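Local atomic coordinates of Poly(A) RNA polymerase protein 2 (Saccharomyces cerevisiae, PDB entry 3NYB), a protein that adds poly(A) tails to RNA as the catalytic subunit of TRAMP, a nuclear complex devoted to RNA surveillance. Residues G76-G88 with S130-N142. The protein carries 1 engineered substitution. Sequence-based numbering, arbitrary orientation.
Sequences GSDIDCVVTSELG and SGIHIAVSFERTN. Engineered in segment 130-142: Ala-135 (natural residue Asp).
Val-82 lays its CG2 methyl over one face of the Arg-140 guanidinium, about 3.9 Å above the centre of the plane, while CG1 sits against the backbone where the chain turns after Phe-138, 3.3 Å from Glu-139 N. A branched, apolar residue suits this place because its two methyls serve two surfaces at once; an alanine here would probably leave a gap beneath that turn and the arginine's flat group freer to swing.

Further along, Val-83 and Phe-138 point the same way, with Val-83 CB 3.6 Å from Phe-138 CD1. Val-83 CG1 stands anti to the backbone N (chi1 176°) and also reaches this ring, whereas CG2 packs against Val-136 CG1. Leu-87 brings its CB and CD1 to the same ring from the loop; a broad aromatic suits position 138 because it offers apolar surface to both.

Leading up to this cluster, strands 79-83 and 132-137 run parallel, joined by five backbone hydrogen bonds; that from Cys-81 N to Ala-135 O measures 2.8 Å. Ala-135 is an engineered replacement for aspartate, a methyl where the natural residue has a carboxylate. It shares a face with Asp-80, its CB 4.0 Å from Asp-80 OD1, and also meets Asp-78 CB; these two aspartates and the natural third are consistent with the carboxylate triad of the nucleotidyltransferase family.

Both are inner strands of the palm's mixed sheet, 132-137 its middle one, with 62-65 flanking 79-83 and 121-127 flanking 132-137. On the face opposite Asp-80 and Ala-135, Ile-79 and Ile-134 pack on Ile-46 and Ile-49 of helix 36-54.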
ATOM      1  N   GLY A  76       5.681  13.592   6.589  1.00 22.94           N
ATOM      2  CA  GLY A  76       5.330  13.660   7.995  1.00 12.21           C
ATOM      3  C   GLY A  76       5.460  12.326   8.721  1.00 37.08           C
ATOM      4  O   GLY A  76       5.475  12.301   9.946  1.00 51.26           O
ATOM      5  N   SER A  77       5.563  11.215   7.988  1.00 32.43           N
ATOM      6  CA  SER A  77       5.742   9.916   8.644  1.00 33.46           C
ATOM      7  C   SER A  77       7.126   9.812   9.271  1.00 33.88           C
ATOM      8  O   SER A  77       8.060  10.487   8.820  1.00 34.24           O
ATOM      9  CB  SER A  77       5.515   8.754   7.671  1.00 29.45           C
ATOM     10  OG  SER A  77       6.523   8.693   6.681  1.00 38.70           O
ATOM     11  N   ASP A  78       7.248   8.983  10.311  1.00 40.29           N
ATOM     12  CA  ASP A  78       8.535   8.741  10.973  1.00 32.54           C
ATOM     13  C   ASP A  78       9.517   8.189   9.970  1.00 36.77           C
ATOM     14  O   ASP A  78       9.179   7.295   9.180  1.00 36.70           O
ATOM     15  CB  ASP A  78       8.434   7.679  12.072  1.00 29.27           C
ATOM     16  CG  ASP A  78       7.446   8.020  13.148  1.00 51.84           C
ATOM     17  OD1 ASP A  78       7.028   9.191  13.246  1.00 62.26           O
ATOM     18  OD2 ASP A  78       7.091   7.090  13.907  1.00 62.45           O
ATOM     19  N   ILE A  79      10.744   8.692  10.017  1.00 29.85           N
ATOM     20  CA  ILE A  79      11.796   8.066   9.245  1.00 33.25           C
ATOM     21  C   ILE A  79      12.574   7.144  10.172  1.00 29.56           C
ATOM     22  O   ILE A  79      13.025   7.556  11.243  1.00 31.59           O
ATOM     23  CB  ILE A  79      12.668   9.095   8.474  1.00 48.85           C
ATOM     24  CG1 ILE A  79      14.033   9.285   9.091  1.00 45.65           C
ATOM     25  CG2 ILE A  79      11.983  10.454   8.403  1.00 54.64           C
ATOM     26  CD1 ILE A  79      14.617  10.613   8.655  1.00 55.99           C
ATOM     27  N   ASP A  80      12.687   5.881   9.763  1.00 24.04           N
ATOM     28  CA  ASP A  80      13.239   4.836  10.615  1.00 32.52           C
ATOM     29  C   ASP A  80      14.755   4.746  10.529  1.00 37.20           C
ATOM     30  O   ASP A  80      15.321   4.680   9.436  1.00 42.82           O
ATOM     31  CB  ASP A  80      12.620   3.485  10.244  1.00 40.74           C
ATOM     32  CG  ASP A  80      11.114   3.565  10.056  1.00 52.67           C
ATOM     33  OD1 ASP A  80      10.403   3.820  11.054  1.00 50.97           O
ATOM     34  OD2 ASP A  80      10.642   3.380   8.910  1.00 65.46           O
ATOM     35  N   CYS A  81      15.408   4.724  11.686  1.00 32.41           N
ATOM     36  CA  CYS A  81      16.856   4.569  11.747  1.00 34.52           C
ATOM     37  C   CYS A  81      17.271   3.401  12.625  1.00 33.83           C
ATOM     38  O   CYS A  81      16.637   3.135  13.644  1.00 41.60           O
ATOM     39  CB  CYS A  81      17.490   5.848  12.275  1.00 45.37           C
ATOM     40  SG  CYS A  81      16.822   7.311  11.488  1.00 39.75           S
ATOM     41  N   VAL A  82      18.340   2.714  12.217  1.00 47.00           N
ATOM     42  CA  VAL A  82      18.996   1.686  13.022  1.00 43.41           C
ATOM     43  C   VAL A  82      20.304   2.230  13.573  1.00 43.84           C
ATOM     44  O   VAL A  82      21.055   2.887  12.849  1.00 49.64           O
ATOM     45  CB  VAL A  82      19.415   0.475  12.177  1.00 47.05           C
ATOM     46  CG1 VAL A  82      19.009  -0.815  12.862  1.00 52.91           C
ATOM     47  CG2 VAL A  82      18.842   0.561  10.780  1.00 47.98           C
ATOM     48  N   VAL A  83      20.598   1.930  14.833  1.00 51.11           N
ATOM     49  CA  VAL A  83      21.901   2.252  15.413  1.00 51.15           C
ATOM     50  C   VAL A  83      22.747   0.990  15.493  1.00 51.13           C
ATOM     51  O   VAL A  83      22.237  -0.059  15.897  1.00 47.26           O
ATOM     52  CB  VAL A  83      21.756   2.840  16.806  1.00 40.04           C
ATOM     53  CG1 VAL A  83      23.119   3.076  17.419  1.00 40.61           C
ATOM     54  CG2 VAL A  83      20.996   4.126  16.727  1.00 33.56           C
ATOM     55  N   THR A  84      24.039   1.111  15.166  1.00 59.34           N
ATOM     56  CA  THR A  84      24.875  -0.039  14.788  1.00 57.52           C
ATOM     57  C   THR A  84      25.961  -0.589  15.725  1.00 74.52           C
ATOM     58  O   THR A  84      26.528  -1.641  15.425  1.00 93.21           O
ATOM     59  CB  THR A  84      25.562   0.192  13.413  1.00 59.98           C
ATOM     60  OG1 THR A  84      26.072   1.531  13.342  1.00 61.59           O
ATOM     61  CG2 THR A  84      24.590  -0.053  12.261  1.00 54.06           C
ATOM     62  N   SER A  85      26.297   0.072  16.824  1.00 75.59           N
ATOM     63  CA  SER A  85      27.243  -0.592  17.734  1.00 85.03           C
ATOM     64  C   SER A  85      26.573  -1.834  18.317  1.00 87.55           C
ATOM     65  O   SER A  85      25.347  -1.905  18.361  1.00 99.87           O
ATOM     66  CB  SER A  85      27.715   0.340  18.850  1.00 86.08           C
ATOM     67  OG  SER A  85      28.933   0.968  18.502  1.00 85.11           O
ATOM     68  N   GLU A  86      27.355  -2.817  18.750  1.00 80.54           N
ATOM     69  CA  GLU A  86      26.764  -3.995  19.382  1.00 90.31           C
ATOM     70  C   GLU A  86      26.040  -3.601  20.671  1.00 92.53           C
ATOM     71  O   GLU A  86      26.559  -3.776  21.771  1.00100.46           O
ATOM     72  CB  GLU A  86      27.800  -5.104  19.629  1.00102.44           C
ATOM     73  CG  GLU A  86      29.186  -4.629  20.056  1.00108.31           C
ATOM     74  CD  GLU A  86      30.209  -5.763  20.095  1.00102.96           C
ATOM     75  OE1 GLU A  86      29.967  -6.773  20.792  1.00 99.17           O
ATOM     76  OE2 GLU A  86      31.259  -5.640  19.430  1.00 97.85           O
ATOM     77  N   LEU A  87      24.832  -3.068  20.513  1.00 88.92           N
ATOM     78  CA  LEU A  87      24.071  -2.492  21.618  1.00 75.91           C
ATOM     79  C   LEU A  87      22.688  -3.115  21.713  1.00 66.61           C
ATOM     80  O   LEU A  87      21.920  -2.802  22.624  1.00 72.02           O
ATOM     81  CB  LEU A  87      23.922  -0.976  21.428  1.00 65.97           C
ATOM     82  CG  LEU A  87      25.191  -0.118  21.492  1.00 59.81           C
ATOM     83  CD1 LEU A  87      25.010   1.194  20.724  1.00 54.19           C
ATOM     84  CD2 LEU A  87      25.641   0.142  22.940  1.00 40.59           C
ATOM     85  N   GLY A  88      22.370  -3.990  20.766  1.00 61.09           N
ATOM     86  CA  GLY A  88      21.051  -4.592  20.694  1.00 66.28           C
ATOM     87  C   GLY A  88      20.794  -5.688  21.712  1.00 74.51           C
ATOM     88  O   GLY A  88      21.230  -5.603  22.865  1.00 79.51           O
ATOM     89  N   SER A 130      13.853  21.106  13.184  1.00 39.74           N
ATOM     90  CA  SER A 130      13.337  20.772  11.855  1.00 33.89           C
ATOM     91  C   SER A 130      11.920  20.212  11.874  1.00 30.65           C
ATOM     92  O   SER A 130      11.284  20.105  10.827  1.00 31.67           O
ATOM     93  CB  SER A 130      14.250  19.754  11.169  1.00 25.40           C
ATOM     94  OG  SER A 130      14.082  18.465  11.740  1.00 34.78           O
ATOM     95  N   GLY A 131      11.436  19.830  13.054  1.00 34.40           N
ATOM     96  CA  GLY A 131      10.097  19.283  13.188  1.00 32.45           C
ATOM     97  C   GLY A 131       9.933  17.910  12.563  1.00 31.96           C
ATOM     98  O   GLY A 131       8.812  17.415  12.415  1.00 38.19           O
ATOM     99  N   ILE A 132      11.058  17.298  12.197  1.00 31.38           N
ATOM    100  CA  ILE A 132      11.086  15.974  11.558  1.00 33.91           C
ATOM    101  C   ILE A 132      10.837  14.830  12.553  1.00 32.69           C
ATOM    102  O   ILE A 132      11.345  14.845  13.673  1.00 35.52           O
ATOM    103  CB  ILE A 132      12.442  15.748  10.816  1.00 27.18           C
ATOM    104  CG1 ILE A 132      12.564  16.703   9.631  1.00 27.17           C
ATOM    105  CG2 ILE A 132      12.573  14.333  10.312  1.00 13.40           C
ATOM    106  CD1 ILE A 132      13.768  16.455   8.774  1.00 33.93           C
ATOM    107  N   HIS A 133      10.054  13.841  12.141  1.00 27.20           N
ATOM    108  CA  HIS A 133       9.729  12.720  13.011  1.00 22.11           C
ATOM    109  C   HIS A 133      10.713  11.584  12.828  1.00 27.92           C
ATOM    110  O   HIS A 133      10.921  11.120  11.710  1.00 30.72           O
ATOM    111  CB  HIS A 133       8.317  12.223  12.715  1.00 20.23           C
ATOM    112  CG  HIS A 133       7.256  13.190  13.109  1.00 43.59           C
ATOM    113  ND1 HIS A 133       6.505  13.049  14.266  1.00 47.49           N
ATOM    114  CD2 HIS A 133       6.823  14.337  12.530  1.00 51.26           C
ATOM    115  CE1 HIS A 133       5.662  14.053  14.368  1.00 45.40           C
ATOM    116  NE2 HIS A 133       5.833  14.852  13.321  1.00 56.50           N
ATOM    117  N   ILE A 134      11.299  11.131  13.929  1.00 24.45           N
ATOM    118  CA  ILE A 134      12.275  10.044  13.898  1.00 31.42           C
ATOM    119  C   ILE A 134      11.860   8.866  14.767  1.00 41.50           C
ATOM    120  O   ILE A 134      11.312   9.046  15.866  1.00 35.04           O
ATOM    121  CB  ILE A 134      13.659  10.496  14.413  1.00 30.95           C
ATOM    122  CG1 ILE A 134      14.365  11.369  13.382  1.00 31.31           C
ATOM    123  CG2 ILE A 134      14.526   9.293  14.748  1.00 26.81           C
ATOM    124  CD1 ILE A 134      14.078  12.801  13.560  1.00 25.06           C
ATOM    125  N   ALA A 135      12.138   7.661  14.268  1.00 32.89           N
ATOM    126  CA  ALA A 135      12.033   6.449  15.069  1.00 25.36           C
ATOM    127  C   ALA A 135      13.338   5.651  15.028  1.00 29.46           C
ATOM    128  O   ALA A 135      13.783   5.233  13.961  1.00 29.50           O
ATOM    129  CB  ALA A 135      10.886   5.598  14.595  1.00 26.65           C
ATOM    130  N   VAL A 136      13.931   5.432  16.199  1.00 27.84           N
ATOM    131  CA  VAL A 136      15.221   4.762  16.301  1.00 33.30           C
ATOM    132  C   VAL A 136      15.132   3.405  16.974  1.00 41.01           C
ATOM    133  O   VAL A 136      14.428   3.248  17.964  1.00 39.90           O
ATOM    134  CB  VAL A 136      16.240   5.600  17.100  1.00 29.23           C
ATOM    135  CG1 VAL A 136      17.465   4.768  17.388  1.00 12.57           C
ATOM    136  CG2 VAL A 136      16.610   6.858  16.334  1.00 22.08           C
ATOM    137  N   SER A 137      15.875   2.439  16.438  1.00 44.13           N
ATOM    138  CA  SER A 137      15.958   1.106  17.005  1.00 36.88           C
ATOM    139  C   SER A 137      17.351   0.544  16.715  1.00 42.92           C
ATOM    140  O   SER A 137      18.053   1.067  15.852  1.00 38.93           O
ATOM    141  CB  SER A 137      14.910   0.221  16.350  1.00 37.76           C
ATOM    142  OG  SER A 137      15.244   0.007  14.992  1.00 30.65           O
ATOM    143  N   PHE A 138      17.745  -0.522  17.416  1.00 43.19           N
ATOM    144  CA  PHE A 138      19.055  -1.147  17.197  1.00 33.38           C
ATOM    145  C   PHE A 138      18.958  -2.351  16.276  1.00 35.33           C
ATOM    146  O   PHE A 138      19.842  -3.197  16.252  1.00 44.02           O
ATOM    147  CB  PHE A 138      19.708  -1.563  18.520  1.00 47.63           C
ATOM    148  CG  PHE A 138      19.916  -0.423  19.481  1.00 56.61           C
ATOM    149  CD1 PHE A 138      21.016   0.412  19.360  1.00 58.49           C
ATOM    150  CD2 PHE A 138      19.015  -0.190  20.505  1.00 53.99           C
ATOM    151  CE1 PHE A 138      21.201   1.463  20.235  1.00 53.57           C
ATOM    152  CE2 PHE A 138      19.198   0.862  21.381  1.00 48.03           C
ATOM    153  CZ  PHE A 138      20.286   1.690  21.244  1.00 44.95           C
ATOM    154  N   GLU A 139      17.887  -2.405  15.499  1.00 57.41           N
ATOM    155  CA  GLU A 139      17.617  -3.544  14.631  1.00 55.38           C
ATOM    156  C   GLU A 139      16.579  -3.139  13.585  1.00 47.30           C
ATOM    157  O   GLU A 139      15.543  -2.577  13.930  1.00 39.76           O
ATOM    158  CB  GLU A 139      17.096  -4.705  15.480  1.00 46.34           C
ATOM    159  CG  GLU A 139      16.917  -6.023  14.751  1.00 71.89           C
ATOM    160  CD  GLU A 139      16.783  -7.196  15.714  1.00 88.92           C
ATOM    161  OE1 GLU A 139      17.818  -7.658  16.244  1.00103.63           O
ATOM    162  OE2 GLU A 139      15.644  -7.657  15.946  1.00 83.75           O
ATOM    163  N   ARG A 140      16.852  -3.400  12.310  1.00 49.04           N
ATOM    164  CA  ARG A 140      15.856  -3.115  11.282  1.00 47.50           C
ATOM    165  C   ARG A 140      14.564  -3.816  11.652  1.00 52.90           C
ATOM    166  O   ARG A 140      14.590  -4.903  12.217  1.00 60.70           O
ATOM    167  CB  ARG A 140      16.337  -3.552   9.901  1.00 45.97           C
ATOM    168  CG  ARG A 140      17.496  -2.718   9.424  1.00 56.66           C
ATOM    169  CD  ARG A 140      17.849  -2.917   7.958  1.00 63.04           C
ATOM    170  NE  ARG A 140      18.899  -1.968   7.601  1.00 56.84           N
ATOM    171  CZ  ARG A 140      20.156  -2.064   8.024  1.00 61.09           C
ATOM    172  NH1 ARG A 140      20.531  -3.083   8.801  1.00 73.52           N
ATOM    173  NH2 ARG A 140      21.047  -1.150   7.674  1.00 49.06           N
ATOM    174  N   THR A 141      13.435  -3.189  11.352  1.00 48.54           N
ATOM    175  CA  THR A 141      12.152  -3.737  11.770  1.00 50.34           C
ATOM    176  C   THR A 141      11.439  -4.488  10.655  1.00 56.16           C
ATOM    177  O   THR A 141      10.451  -5.174  10.901  1.00 66.35           O
ATOM    178  CB  THR A 141      11.200  -2.653  12.358  1.00 49.21           C
ATOM    179  OG1 THR A 141      10.949  -1.634  11.380  1.00 47.34           O
ATOM    180  CG2 THR A 141      11.789  -2.032  13.631  1.00 47.36           C
ATOM    181  N   ASN A 142      11.930  -4.362   9.428  1.00 70.61           N
ATOM    182  CA  ASN A 142      11.290  -5.060   8.320  1.00 82.81           C
ATOM    183  C   ASN A 142      12.094  -6.263   7.832  1.00 80.24           C
ATOM    184  O   ASN A 142      12.608  -6.271   6.714  1.00 93.14           O
ATOM    185  CB  ASN A 142      10.978  -4.101   7.172  1.00 89.25           C
ATOM    186  CG  ASN A 142       9.594  -4.326   6.600  1.00 97.53           C
ATOM    187  OD1 ASN A 142       9.043  -3.469   5.909  1.00103.15           O
ATOM    188  ND2 ASN A 142       9.013  -5.481   6.903  1.00100.11           N
TER
HETATM  189  O   HOH W   1       9.250  12.944   9.085  1.00 40.26           O
HETATM  190  O   HOH W   2       7.692  10.285  15.752  1.00 45.40           O